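Local coordinates for protein glycosyl hydrolase family 88 (Pedobacter heparinus, PDB 3WIW) that probably hydrolyses unsaturated glucuronyl residues from heparin-derived oligosaccharides, as an alpha6/alpha6-barrel enzyme of glycosyl hydrolase family 88, at residues A150-K155 and F195-T200. Residues are numbered along the deposited sequence; the frame is centred on the assembly and turned at random.
Sequences ARFNKK and FDAAKT
The methyl of A197 sits on the F152 ring as a CH-pi contact: CB of A197 is 3.8 Å from the centroid of the F152 ring and only 11° off its normal, hence almost over the centre. The same ring reaches the helix backbone, with CE1 of F152 3.4 Å from O of A197. CG of F152 lies anti to the backbone N (chi1 178°), which carries the ring away from strand 152-153 and onto helix 192-208. The face over A197, a buried residue, is the tight part, with CG of F152 3.7 Å from CB of A197. The T200 contact is looser and smaller: its CG2 meets CZ of F152 at 3.9 Å, at the ring edge and in its plane. The solvent side is marked by K154 and D196, both exposed, whose side-chain ends lead away from the contact. Shortening F152 to an alanine removes the ring, which would probably leave the A197 methyl without its aromatic cover and open a gap between strand and helix. I159 of the antiparallel strand 158-159 also touches F152. With no hydrogen bond crossing between the segments, the chemistry implies that apolar and CH-pi packing through one ring joins this small two-stranded hairpin to the helical barrel.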
ATOM      1  N   ALA A 150     -20.876   0.461  -1.447  1.00 11.31           N
ATOM      2  CA  ALA A 150     -21.938  -0.552  -1.296  1.00 12.70           C
ATOM      3  C   ALA A 150     -21.545  -1.654  -0.309  1.00 12.53           C
ATOM      4  O   ALA A 150     -22.409  -2.298   0.284  1.00 14.58           O
ATOM      5  CB  ALA A 150     -22.333  -1.152  -2.642  1.00 12.24           C
ATOM      6  N   ARG A 151     -20.243  -1.870  -0.133  1.00 11.80           N
ATOM      7  CA  ARG A 151     -19.747  -2.909   0.768  1.00 11.16           C
ATOM      8  C   ARG A 151     -19.733  -2.471   2.242  1.00 12.03           C
ATOM      9  O   ARG A 151     -19.513  -3.300   3.131  1.00 13.03           O
ATOM     10  CB  ARG A 151     -18.365  -3.373   0.300  1.00 10.84           C
ATOM     11  CG  ARG A 151     -18.390  -3.967  -1.101  1.00 10.86           C
ATOM     12  CD  ARG A 151     -17.067  -4.647  -1.483  1.00 11.14           C
ATOM     13  NE  ARG A 151     -16.747  -5.753  -0.554  1.00 11.59           N
ATOM     14  CZ  ARG A 151     -17.293  -6.976  -0.604  1.00 11.26           C
ATOM     15  NH1 ARG A 151     -18.140  -7.298  -1.582  1.00 12.34           N
ATOM     16  NH2 ARG A 151     -16.979  -7.874   0.334  1.00 13.00           N
ATOM     17  N   PHE A 152     -19.916  -1.178   2.503  1.00 12.10           N
ATOM     18  CA  PHE A 152     -19.989  -0.701   3.879  1.00 12.47           C
ATOM     19  C   PHE A 152     -21.317  -1.129   4.491  1.00 13.43           C
ATOM     20  O   PHE A 152     -22.391  -0.949   3.895  1.00 14.33           O
ATOM     21  CB  PHE A 152     -19.865   0.823   3.916  1.00 12.91           C
ATOM     22  CG  PHE A 152     -19.974   1.422   5.286  1.00 12.01           C
ATOM     23  CD1 PHE A 152     -18.888   1.449   6.142  1.00 12.47           C
ATOM     24  CD2 PHE A 152     -21.164   1.982   5.708  1.00 12.69           C
ATOM     25  CE1 PHE A 152     -18.999   2.021   7.405  1.00 12.24           C
ATOM     26  CE2 PHE A 152     -21.285   2.575   6.954  1.00 13.36           C
ATOM     27  CZ  PHE A 152     -20.201   2.591   7.812  1.00 13.81           C
ATOM     28  N   ASN A 153     -21.245  -1.679   5.695  1.00 12.94           N
ATOM     29  CA  ASN A 153     -22.429  -2.102   6.413  1.00 13.91           C
ATOM     30  C   ASN A 153     -22.609  -1.181   7.609  1.00 13.67           C
ATOM     31  O   ASN A 153     -21.728  -1.099   8.485  1.00 13.77           O
ATOM     32  CB  ASN A 153     -22.239  -3.550   6.852  1.00 14.66           C
ATOM     33  CG  ASN A 153     -23.385  -4.069   7.678  1.00 17.35           C
ATOM     34  OD1 ASN A 153     -23.717  -3.517   8.732  1.00 17.36           O
ATOM     35  ND2 ASN A 153     -24.017  -5.134   7.200  1.00 20.82           N
ATOM     36  N   LYS A 154     -23.734  -0.469   7.606  1.00 15.63           N
ATOM     37  CA  LYS A 154     -24.029   0.557   8.582  1.00 17.27           C
ATOM     38  C   LYS A 154     -24.114  -0.016  10.006  1.00 18.29           C
ATOM     39  O   LYS A 154     -23.729   0.639  10.969  1.00 19.60           O
ATOM     40  CB  LYS A 154     -25.345   1.248   8.148  1.00 19.11           C
ATOM     41  CG  LYS A 154     -25.818   2.491   8.904  1.00 19.49           C
ATOM     42  CD  LYS A 154     -26.983   3.130   8.149  1.00 19.10           C
ATOM     43  CE  LYS A 154     -27.362   4.492   8.717  1.00 20.70           C
ATOM     44  NZ  LYS A 154     -28.479   5.146   7.985  1.00 21.87           N
ATOM     45  N   LYS A 155     -24.620  -1.235  10.146  1.00 16.59           N
ATOM     46  CA  LYS A 155     -24.745  -1.847  11.470  1.00 16.96           C
ATOM     47  C   LYS A 155     -23.390  -2.251  12.063  1.00 17.08           C
ATOM     48  O   LYS A 155     -23.159  -2.128  13.265  1.00 18.69           O
ATOM     49  CB  LYS A 155     -25.704  -3.044  11.426  1.00 19.08           C
ATOM     50  CG  LYS A 155     -27.147  -2.656  11.056  1.00 21.12           C
ATOM     51  CD  LYS A 155     -28.063  -3.870  11.034  1.00 22.67           C
ATOM     52  CE  LYS A 155     -29.360  -3.590  10.287  1.00 23.34           C
ATOM     53  NZ  LYS A 155     -30.163  -2.549  10.980  1.00 24.49           N
ATOM     54  N   PHE A 195     -17.733   9.572   2.220  1.00 13.62           N
ATOM     55  CA  PHE A 195     -16.650  10.067   3.063  1.00 14.01           C
ATOM     56  C   PHE A 195     -16.861   9.604   4.506  1.00 12.84           C
ATOM     57  O   PHE A 195     -15.926   9.092   5.141  1.00 12.98           O
ATOM     58  CB  PHE A 195     -16.598  11.598   2.962  1.00 14.49           C
ATOM     59  CG  PHE A 195     -15.512  12.228   3.775  1.00 16.50           C
ATOM     60  CD1 PHE A 195     -15.693  12.499   5.125  1.00 18.33           C
ATOM     61  CD2 PHE A 195     -14.293  12.545   3.186  1.00 17.90           C
ATOM     62  CE1 PHE A 195     -14.677  13.080   5.878  1.00 19.45           C
ATOM     63  CE2 PHE A 195     -13.276  13.116   3.927  1.00 20.35           C
ATOM     64  CZ  PHE A 195     -13.467  13.383   5.272  1.00 20.18           C
ATOM     65  N   ASP A 196     -18.085   9.760   5.010  1.00 13.76           N
ATOM     66  CA  ASP A 196     -18.407   9.390   6.384  1.00 15.10           C
ATOM     67  C   ASP A 196     -18.251   7.891   6.609  1.00 13.92           C
ATOM     68  O   ASP A 196     -17.819   7.466   7.685  1.00 14.54           O
ATOM     69  CB  ASP A 196     -19.831   9.829   6.760  1.00 18.13           C
ATOM     70  CG  ASP A 196     -20.023  11.345   6.711  1.00 23.12           C
ATOM     71  OD1 ASP A 196     -19.024  12.096   6.729  1.00 24.27           O
ATOM     72  OD2 ASP A 196     -21.194  11.780   6.667  1.00 25.57           O
ATOM     73  N   ALA A 197     -18.566   7.091   5.595  1.00 13.83           N
ATOM     74  CA  ALA A 197     -18.422   5.643   5.717  1.00 14.01           C
ATOM     75  C   ALA A 197     -16.949   5.268   5.892  1.00 12.78           C
ATOM     76  O   ALA A 197     -16.617   4.415   6.706  1.00 13.34           O
ATOM     77  CB  ALA A 197     -19.002   4.944   4.495  1.00 14.97           C
ATOM     78  N   ALA A 198     -16.075   5.895   5.113  1.00 12.35           N
ATOM     79  CA  ALA A 198     -14.655   5.630   5.216  1.00 12.61           C
ATOM     80  C   ALA A 198     -14.193   6.005   6.627  1.00 11.29           C
ATOM     81  O   ALA A 198     -13.466   5.240   7.284  1.00 11.06           O
ATOM     82  CB  ALA A 198     -13.913   6.440   4.163  1.00 13.32           C
ATOM     83  N   LYS A 199     -14.624   7.170   7.110  1.00 11.34           N
ATOM     84  CA  LYS A 199     -14.175   7.617   8.419  1.00 11.96           C
ATOM     85  C   LYS A 199     -14.689   6.667   9.503  1.00 11.88           C
ATOM     86  O   LYS A 199     -13.949   6.277  10.407  1.00 12.74           O
ATOM     87  CB  LYS A 199     -14.641   9.047   8.698  1.00 13.56           C
ATOM     88  CG  LYS A 199     -14.087   9.541  10.025  1.00 17.27           C
ATOM     89  CD  LYS A 199     -14.404  11.002  10.308  1.00 19.50           C
ATOM     90  CE  LYS A 199     -13.626  11.425  11.555  1.00 23.34           C
ATOM     91  NZ  LYS A 199     -13.919  12.830  11.917  1.00 25.39           N
ATOM     92  N   THR A 200     -15.940   6.244   9.386  1.00 11.73           N
ATOM     93  CA  THR A 200     -16.502   5.266  10.334  1.00 11.86           C
ATOM     94  C   THR A 200     -15.709   3.951  10.333  1.00 10.84           C
ATOM     95  O   THR A 200     -15.399   3.404  11.393  1.00 11.76           O
ATOM     96  CB  THR A 200     -17.978   4.996  10.046  1.00 12.45           C
ATOM     97  OG1 THR A 200     -18.701   6.218  10.208  1.00 14.05           O
ATOM     98  CG2 THR A 200     -18.542   3.950  11.019  1.00 12.97           C
TER